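Local structure of Hut operon positive regulatory protein (Bacillus subtilis, 4H4L) at residues G10-L15 with A105-N110; T25-L30 with W35-G40; H48-A53 with E81-V86. The protein binds regulatory sequences on mRNA in the presence of histidine, suppressing transcription termination and switching on the hut operon for histidine utilization. The protein carries 1 engineered substitution. All blocks are in the same frame, centred on the assembly; numbering follows the deposited sequence.

Contact 1 of 3, residues G10-L15 with A105-N110; sequences GRLSVL and AVLRGN
The axes of segments 10-15 and 105-109 come within 8.1 Å at 147°, nearer antiparallel than parallel, and the nearest CA atoms are those of Ser-13 and Ala-105, 5.7 Å apart. The methyl CB of Ala-105 meets the backbone oxygen of Ser-13 at 3.5 Å. One step further along this face of the strand, Leu-107 CD1 reaches the backbone of the helix and touches Leu-12 CB at 3.7 Å, while Leu-107 CG lies 4.1 Å from Ser-13 CB. Ser-13 thus offers its methylene to the strand. Helix 9-17 covers one face of a four-stranded antiparallel sheet whose interior strand 99-109 lies between 36-44 and 120-130; Val-14 extends the covering toward Phe-141 and Val-143 of strand 137-147. With chi1 at 63°, Ser-13 OG stands between its own N and carbonyl carbon and turns back to the preceding helical turn, 2.6 Å from Gly-10 O and tilted 22° out of the carbonyl plane. That same oxygen accepts from Val-14 N. The hydroxyl is also hydrogen-bonded to Ile-9 O, and its single proton cannot serve both carbonyls at once; a further bond joins it to Ser-124 OG of strand 120-130. At the N-terminal turn of the helix, the carboxylate of Glu-139 of the second subunit accepts from the backbone N of Gly-10 and of Arg-11.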
loop_
_atom_site.group_PDB
_atom_site.type_symbol
_atom_site.label_atom_id
_atom_site.label_comp_id
_atom_site.label_asym_id
_atom_site.label_seq_id
_atom_site.Cartn_x
_atom_site.Cartn_y
_atom_site.Cartn_z
ATOM N N GLY A 10 13.943 -16.230 -13.674
ATOM C CA GLY A 10 13.990 -16.030 -12.244
ATOM C C GLY A 10 14.974 -16.975 -11.577
ATOM O O GLY A 10 15.966 -16.532 -10.980
ATOM N N ARG A 11 14.734 -18.281 -11.700
ATOM C CA ARG A 11 15.496 -19.236 -10.908
ATOM C C ARG A 11 16.982 -19.101 -11.205
ATOM O O ARG A 11 17.807 -19.141 -10.291
ATOM C CB ARG A 11 14.990 -20.672 -11.093
ATOM C CG ARG A 11 15.435 -21.392 -12.360
ATOM C CD ARG A 11 14.880 -22.813 -12.447
ATOM N NE ARG A 11 15.400 -23.708 -11.413
ATOM C CZ ARG A 11 16.582 -24.322 -11.466
ATOM N NH1 ARG A 11 17.392 -24.135 -12.502
ATOM N NH2 ARG A 11 16.967 -25.116 -10.477
ATOM N N LEU A 12 17.295 -18.880 -12.480
ATOM C CA LEU A 12 18.661 -18.720 -12.955
ATOM C C LEU A 12 19.392 -17.588 -12.264
ATOM O O LEU A 12 20.405 -17.825 -11.593
ATOM C CB LEU A 12 18.673 -18.493 -14.465
ATOM C CG LEU A 12 18.691 -19.791 -15.259
ATOM C CD1 LEU A 12 18.539 -19.517 -16.746
ATOM C CD2 LEU A 12 19.999 -20.501 -14.955
ATOM N N SER A 13 18.867 -16.366 -12.446
ATOM C CA SER A 13 19.346 -15.159 -11.769
ATOM C C SER A 13 19.456 -15.364 -10.262
ATOM O O SER A 13 20.403 -14.887 -9.619
ATOM C CB SER A 13 18.390 -14.009 -12.044
ATOM O OG SER A 13 17.119 -14.301 -11.505
ATOM N N VAL A 14 18.482 -16.074 -9.699
ATOM C CA VAL A 14 18.454 -16.353 -8.265
ATOM C C VAL A 14 19.520 -17.366 -7.812
ATOM O O VAL A 14 20.291 -17.079 -6.882
ATOM C CB VAL A 14 17.050 -16.786 -7.825
ATOM C CG1 VAL A 14 17.069 -17.241 -6.385
ATOM C CG2 VAL A 14 16.084 -15.626 -7.985
ATOM N N LEU A 15 19.564 -18.533 -8.467
ATOM C CA LEU A 15 20.655 -19.487 -8.257
ATOM C C LEU A 15 21.982 -18.765 -8.469
ATOM O O LEU A 15 22.960 -18.984 -7.749
ATOM C CB LEU A 15 20.541 -20.679 -9.213
ATOM C CG LEU A 15 19.501 -21.779 -8.922
ATOM C CD1 LEU A 15 18.763 -22.160 -10.195
ATOM C CD2 LEU A 15 20.084 -23.023 -8.240
ATOM N N ALA A 105 21.391 -9.501 -9.081
ATOM C CA ALA A 105 21.617 -10.126 -10.355
ATOM C C ALA A 105 20.638 -9.497 -11.307
ATOM O O ALA A 105 19.514 -9.212 -10.881
ATOM C CB ALA A 105 21.334 -11.602 -10.240
ATOM N N VAL A 106 21.040 -9.273 -12.567
ATOM C CA VAL A 106 20.113 -8.846 -13.637
ATOM C C VAL A 106 20.225 -9.716 -14.890
ATOM O O VAL A 106 21.252 -9.727 -15.562
ATOM C CB VAL A 106 20.343 -7.394 -14.107
ATOM C CG1 VAL A 106 19.271 -6.994 -15.110
ATOM C CG2 VAL A 106 20.385 -6.433 -12.937
ATOM N N LEU A 107 19.149 -10.420 -15.214
ATOM C CA LEU A 107 19.105 -11.272 -16.396
ATOM C C LEU A 107 18.217 -10.719 -17.497
ATOM O O LEU A 107 17.142 -10.191 -17.216
ATOM C CB LEU A 107 18.634 -12.677 -16.038
ATOM C CG LEU A 107 19.663 -13.792 -15.910
ATOM C CD1 LEU A 107 18.948 -15.125 -15.995
ATOM C CD2 LEU A 107 20.698 -13.720 -17.017
ATOM N N ARG A 108 18.678 -10.850 -18.745
ATOM C CA ARG A 108 17.884 -10.503 -19.928
ATOM C C ARG A 108 17.972 -11.533 -21.075
ATOM O O ARG A 108 19.055 -11.986 -21.467
ATOM C CB ARG A 108 18.229 -9.109 -20.453
ATOM C CG ARG A 108 17.618 -8.845 -21.820
ATOM C CD ARG A 108 18.235 -7.623 -22.462
ATOM N NE ARG A 108 17.417 -7.107 -23.555
ATOM C CZ ARG A 108 17.406 -5.831 -23.935
ATOM N NH1 ARG A 108 18.186 -4.944 -23.303
ATOM N NH2 ARG A 108 16.622 -5.437 -24.944
ATOM N N GLY A 109 16.811 -11.864 -21.625
ATOM C CA GLY A 109 16.702 -12.860 -22.669
ATOM C C GLY A 109 15.286 -13.382 -22.707
ATOM O O GLY A 109 14.454 -13.009 -21.880
ATOM N N ASN A 110 15.005 -14.247 -23.674
ATOM C CA ASN A 110 13.678 -14.816 -23.811
ATOM C C ASN A 110 13.582 -16.216 -23.203
ATOM O O ASN A 110 14.293 -17.115 -23.638
ATOM C CB ASN A 110 13.269 -14.836 -25.276
ATOM C CG ASN A 110 11.820 -15.181 -25.453
ATOM O OD1 ASN A 110 11.220 -15.808 -24.586
ATOM N ND2 ASN A 110 11.243 -14.768 -26.574
#

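Contact 2 of 3, residues T25-L30 with W35-G40; sequences TQVEEL and WKVCLG
Val-27 makes the first touch, its methyls divided between two strand residues. CG1 meets Val-37 CG1 at 3.5 Å, crossing it at a slant, whereas CG2 reaches tip to tip toward Leu-39 CD1 at 4.1 Å. One turn later Leu-30 uses both branches: CD1 approaches Val-37 CG2 at 4.2 Å and CD2 lies 3.6 Å from Trp-35 CD1. With a chi1 of -52°, Trp-35 carries its indole anti to the carbonyl carbon and meets Leu-30 in two ways: the Leu-30 carbonyl stands at the ring edge, its carbon in the ring plane and its O 3.2 Å from Trp-35 CD1, while Leu-30 CD2 sits above the plane near CD1. That carbonyl oxygen also accepts a weak, bent bond from Trp-35 N, 3.4 Å long with an angle of 143° at the hydrogen. Without the indole, as with an alanine here, Leu-30 CD2 would probably lose the ring it rests on, and Leu-12 and Leu-107 a neighbour. The two segments form a helix-turn-strand unit, their axes at 156°. Helix 26-32 packs on strand 36-44, outermost in the sheet within this chain and bonded to strand 99-109, while Leu-16 of helix 9-17 adjoins Leu-30, Val-37 and Leu-39.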
loop_
_atom_site.group_PDB
_atom_site.type_symbol
_atom_site.label_atom_id
_atom_site.label_comp_id
_atom_site.label_asym_id
_atom_site.label_seq_id
_atom_site.Cartn_x
_atom_site.Cartn_y
_atom_site.Cartn_z
ATOM N N THR A 25 32.676 -16.778 -13.388
ATOM C CA THR A 25 32.736 -18.113 -14.005
ATOM C C THR A 25 31.385 -18.548 -14.543
ATOM O O THR A 25 31.169 -18.536 -15.742
ATOM C CB THR A 25 33.164 -19.219 -13.009
ATOM O OG1 THR A 25 33.682 -18.636 -11.795
ATOM C CG2 THR A 25 34.172 -20.193 -13.665
ATOM N N GLN A 26 30.499 -18.960 -13.627
ATOM C CA GLN A 26 29.107 -19.343 -13.912
ATOM C C GLN A 26 28.307 -18.284 -14.686
ATOM O O GLN A 26 27.299 -18.605 -15.322
ATOM C CB GLN A 26 28.390 -19.662 -12.595
ATOM C CG GLN A 26 26.890 -19.903 -12.734
ATOM C CD GLN A 26 26.188 -20.055 -11.396
ATOM O OE1 GLN A 26 26.820 -20.063 -10.331
ATOM N NE2 GLN A 26 24.869 -20.176 -11.445
ATOM N N VAL A 27 28.746 -17.030 -14.576
ATOM C CA VAL A 27 28.295 -15.927 -15.423
ATOM C C VAL A 27 28.492 -16.311 -16.886
ATOM O O VAL A 27 27.571 -16.204 -17.710
ATOM C CB VAL A 27 29.122 -14.643 -15.132
ATOM C CG1 VAL A 27 28.693 -13.494 -16.022
ATOM C CG2 VAL A 27 29.048 -14.245 -13.655
ATOM N N GLU A 28 29.722 -16.738 -17.188
ATOM C CA GLU A 28 30.158 -17.168 -18.523
ATOM C C GLU A 28 29.254 -18.274 -19.093
ATOM O O GLU A 28 28.788 -18.167 -20.230
ATOM C CB GLU A 28 31.626 -17.607 -18.447
ATOM C CG GLU A 28 32.216 -18.317 -19.661
ATOM C CD GLU A 28 33.585 -18.924 -19.358
ATOM O OE1 GLU A 28 33.864 -19.225 -18.172
ATOM O OE2 GLU A 28 34.389 -19.096 -20.302
ATOM N N GLU A 29 29.002 -19.310 -18.295
ATOM C CA GLU A 29 28.005 -20.334 -18.605
ATOM C C GLU A 29 26.667 -19.749 -19.117
ATOM O O GLU A 29 26.122 -20.203 -20.138
ATOM C CB GLU A 29 27.778 -21.233 -17.372
ATOM N N LEU A 30 26.145 -18.755 -18.390
ATOM C CA LEU A 30 24.869 -18.099 -18.704
ATOM C C LEU A 30 24.981 -17.259 -19.973
ATOM O O LEU A 30 24.100 -17.263 -20.860
ATOM C CB LEU A 30 24.502 -17.164 -17.550
ATOM C CG LEU A 30 23.834 -17.740 -16.321
ATOM C CD1 LEU A 30 24.170 -16.888 -15.114
ATOM C CD2 LEU A 30 22.344 -17.765 -16.587
ATOM N N TRP A 35 22.011 -15.369 -22.704
ATOM C CA TRP A 35 21.812 -14.383 -21.618
ATOM C C TRP A 35 22.786 -13.226 -21.560
ATOM O O TRP A 35 24.006 -13.406 -21.451
ATOM C CB TRP A 35 21.745 -15.046 -20.233
ATOM C CG TRP A 35 20.759 -16.181 -20.125
ATOM C CD1 TRP A 35 21.041 -17.538 -19.952
ATOM C CD2 TRP A 35 19.290 -16.101 -20.198
ATOM N NE1 TRP A 35 19.881 -18.277 -19.912
ATOM C CE2 TRP A 35 18.797 -17.478 -20.060
ATOM C CE3 TRP A 35 18.372 -15.070 -20.360
ATOM C CZ2 TRP A 35 17.444 -17.779 -20.082
ATOM C CZ3 TRP A 35 17.007 -15.386 -20.389
ATOM C CH2 TRP A 35 16.555 -16.704 -20.254
ATOM N N LYS A 36 22.237 -12.018 -21.608
ATOM C CA LYS A 36 22.929 -10.852 -21.095
ATOM C C LYS A 36 22.794 -10.877 -19.554
ATOM O O LYS A 36 21.711 -11.064 -19.008
ATOM C CB LYS A 36 22.313 -9.604 -21.706
ATOM C CG LYS A 36 23.297 -8.710 -22.453
ATOM C CD LYS A 36 24.089 -9.460 -23.516
ATOM C CE LYS A 36 24.701 -8.491 -24.513
ATOM N NZ LYS A 36 25.653 -7.519 -23.896
ATOM N N VAL A 37 23.895 -10.730 -18.838
ATOM C CA VAL A 37 23.860 -10.969 -17.401
ATOM C C VAL A 37 24.841 -10.128 -16.636
ATOM O O VAL A 37 25.956 -9.921 -17.068
ATOM C CB VAL A 37 24.061 -12.456 -17.035
ATOM C CG1 VAL A 37 25.466 -12.940 -17.371
ATOM C CG2 VAL A 37 23.733 -12.686 -15.566
ATOM N N CYS A 38 24.416 -9.696 -15.460
ATOM C CA CYS A 38 25.060 -8.620 -14.754
ATOM C C CYS A 38 24.885 -8.805 -13.246
ATOM O O CYS A 38 23.815 -9.186 -12.772
ATOM C CB CYS A 38 24.434 -7.319 -15.255
ATOM S SG CYS A 38 24.550 -5.930 -14.145
ATOM N N LEU A 39 25.949 -8.547 -12.497
ATOM C CA LEU A 39 25.943 -8.735 -11.043
ATOM C C LEU A 39 26.482 -7.503 -10.365
ATOM O O LEU A 39 27.083 -6.658 -11.021
ATOM C CB LEU A 39 26.802 -9.936 -10.650
ATOM C CG LEU A 39 26.339 -11.298 -11.159
ATOM C CD1 LEU A 39 27.159 -12.382 -10.495
ATOM C CD2 LEU A 39 24.865 -11.507 -10.874
ATOM N N GLY A 40 26.279 -7.400 -9.058
ATOM C CA GLY A 40 26.774 -6.245 -8.312
ATOM C C GLY A 40 26.318 -6.186 -6.871
ATOM O O GLY A 40 25.558 -7.038 -6.433
#

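Contact 3 of 3, residues H48-A53 with E81-V86; sequences HKVIAA and EALHGV. Engineered in segment 48-53: Ile-51 (natural residue Val).
Leu-83 of helix 70-87 lays its two methyls against Ile-51 and Val-50 of helix 47-60, one for each. CD1 lies 3.8 Å from Ile-51 CG1 and 4.0 Å from Ile-51 CD1, the two side chains crossing at about a right angle. CD2 meets Val-50 CG1 at 4.1 Å, and here the side chains slide past each other in opposite directions. Ile-51 is an engineered residue, valine in the natural protein; its chi1 of -61° sets CG1 anti to the carbonyl carbon, and this brings the ethyl branch nearer to Leu-83 than the direction of its CB alone would suggest. The backbones stay well apart, with the nearest CA atoms, those of Ile-51 and Leu-83, 9.0 Å from each other, so both side chains must extend to meet. Val-50 also rests on Val-42, Val-100 and Leu-102, joining this helix pair to the sheet. Ile-51 touches Tyr-76, a residue of a histidine pocket, and Leu-97 of the third subunit. Every contact across the two segments is made between aliphatic carbons, with no hydrogen bond, which implies that shape fit and burial, rather than directional bonding, determine how these two helical turns meet.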
loop_
_atom_site.group_PDB
_atom_site.type_symbol
_atom_site.label_atom_id
_atom_site.label_comp_id
_atom_site.label_asym_id
_atom_site.label_seq_id
_atom_site.Cartn_x
_atom_site.Cartn_y
_atom_site.Cartn_z
ATOM N N HIS A 48 16.686 4.841 -3.496
ATOM C CA HIS A 48 17.096 5.464 -4.749
ATOM C C HIS A 48 18.494 5.099 -5.130
ATOM O O HIS A 48 18.768 4.891 -6.314
ATOM C CB HIS A 48 16.801 6.981 -4.801
ATOM C CG HIS A 48 17.612 7.829 -3.846
ATOM N ND1 HIS A 48 18.534 8.729 -4.278
ATOM C CD2 HIS A 48 17.587 7.932 -2.449
ATOM C CE1 HIS A 48 19.095 9.352 -3.211
ATOM N NE2 HIS A 48 18.518 8.863 -2.091
ATOM N N LYS A 49 19.371 4.948 -4.140
ATOM C CA LYS A 49 20.723 4.460 -4.394
ATOM C C LYS A 49 20.693 3.056 -4.911
ATOM O O LYS A 49 21.528 2.698 -5.764
ATOM C CB LYS A 49 21.589 4.492 -3.147
ATOM C CG LYS A 49 22.712 5.487 -3.238
ATOM C CD LYS A 49 22.617 6.498 -2.101
ATOM C CE LYS A 49 23.175 7.853 -2.538
ATOM N NZ LYS A 49 23.002 8.909 -1.499
ATOM N N VAL A 50 19.761 2.247 -4.399
ATOM C CA VAL A 50 19.660 0.848 -4.861
ATOM C C VAL A 50 19.222 0.796 -6.341
ATOM O O VAL A 50 19.795 0.085 -7.167
ATOM C CB VAL A 50 18.792 -0.006 -3.894
ATOM C CG1 VAL A 50 18.366 -1.332 -4.505
ATOM C CG2 VAL A 50 19.550 -0.237 -2.574
ATOM N N ILE A 51 18.227 1.600 -6.684
ATOM C CA ILE A 51 17.748 1.694 -8.058
ATOM C C ILE A 51 18.874 2.187 -9.001
ATOM O O ILE A 51 19.061 1.642 -10.094
ATOM C CB ILE A 51 16.489 2.617 -8.108
ATOM C CG1 ILE A 51 15.373 2.026 -7.242
ATOM C CG2 ILE A 51 16.033 2.886 -9.540
ATOM C CD1 ILE A 51 14.250 2.990 -6.955
ATOM N N ALA A 52 19.628 3.184 -8.533
ATOM C CA ALA A 52 20.659 3.908 -9.296
ATOM C C ALA A 52 21.857 3.026 -9.621
ATOM O O ALA A 52 22.209 2.865 -10.792
ATOM C CB ALA A 52 21.110 5.136 -8.518
ATOM N N ALA A 53 22.467 2.446 -8.577
ATOM C CA ALA A 53 23.495 1.401 -8.730
ATOM C C ALA A 53 23.106 0.383 -9.808
ATOM O O ALA A 53 23.882 0.119 -10.737
ATOM C CB ALA A 53 23.750 0.690 -7.403
ATOM N N GLU A 81 9.382 -3.731 -8.664
ATOM C CA GLU A 81 8.808 -4.998 -8.341
ATOM C C GLU A 81 9.700 -5.835 -7.438
ATOM O O GLU A 81 9.216 -6.398 -6.466
ATOM C CB GLU A 81 8.353 -5.728 -9.599
ATOM C CG GLU A 81 6.887 -5.484 -9.822
ATOM C CD GLU A 81 6.411 -5.919 -11.174
ATOM O OE1 GLU A 81 5.929 -5.043 -11.952
ATOM O OE2 GLU A 81 6.488 -7.142 -11.430
ATOM N N ALA A 82 10.992 -5.864 -7.699
ATOM C CA ALA A 82 11.908 -6.600 -6.818
ATOM C C ALA A 82 12.009 -5.996 -5.435
ATOM O O ALA A 82 12.128 -6.708 -4.462
ATOM C CB ALA A 82 13.304 -6.750 -7.449
ATOM N N LEU A 83 11.991 -4.673 -5.345
ATOM C CA LEU A 83 12.038 -3.996 -4.028
ATOM C C LEU A 83 10.761 -4.264 -3.189
ATOM O O LEU A 83 10.791 -4.129 -1.948
ATOM C CB LEU A 83 12.236 -2.489 -4.212
ATOM C CG LEU A 83 13.547 -1.836 -4.630
ATOM C CD1 LEU A 83 13.294 -0.427 -5.156
ATOM C CD2 LEU A 83 14.454 -1.774 -3.418
ATOM N N HIS A 84 9.647 -4.634 -3.844
ATOM C CA HIS A 84 8.456 -5.011 -3.073
ATOM C C HIS A 84 8.743 -6.208 -2.208
ATOM O O HIS A 84 8.271 -6.272 -1.086
ATOM C CB HIS A 84 7.228 -5.260 -3.927
ATOM C CG HIS A 84 6.355 -4.049 -4.111
ATOM N ND1 HIS A 84 6.363 -3.311 -5.259
ATOM C CD2 HIS A 84 5.418 -3.443 -3.256
ATOM C CE1 HIS A 84 5.473 -2.280 -5.147
ATOM N NE2 HIS A 84 4.886 -2.367 -3.924
ATOM N N GLY A 85 9.543 -7.147 -2.722
ATOM C CA GLY A 85 9.977 -8.304 -1.971
ATOM C C GLY A 85 10.842 -7.905 -0.815
ATOM O O GLY A 85 10.650 -8.357 0.306
ATOM N N VAL A 86 11.820 -7.054 -1.091
ATOM C CA VAL A 86 12.738 -6.596 -0.046
ATOM C C VAL A 86 12.032 -5.834 1.080
ATOM O O VAL A 86 12.354 -6.026 2.265
ATOM C CB VAL A 86 13.858 -5.731 -0.631
ATOM C CG1 VAL A 86 14.669 -5.061 0.481
ATOM C CG2 VAL A 86 14.743 -6.583 -1.525
#

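Contacts 1 and 2 share one face of the sheet and touch directly: their centres are 9 Å apart, and neighbouring strands 99-109 and 36-44 are joined by probable hydrogen bonds from Val-106 N to Cys-38 O (2.8 Å) and from Arg-108 N to Lys-36 O (3.1 Å). Contact 3 lies on the opposite side of the chain's centre, about 16 Å from contact 1 and 20 Å from contact 2 between centres, without touching either. Along the chain, contacts 2 and 3 follow in series, both nested inside the loop closed by contact 1. Contact 3 comes close to ligand: the Ile-51 side chain is about 6 Å from a bound histidine and about 11 Å from a zinc ion.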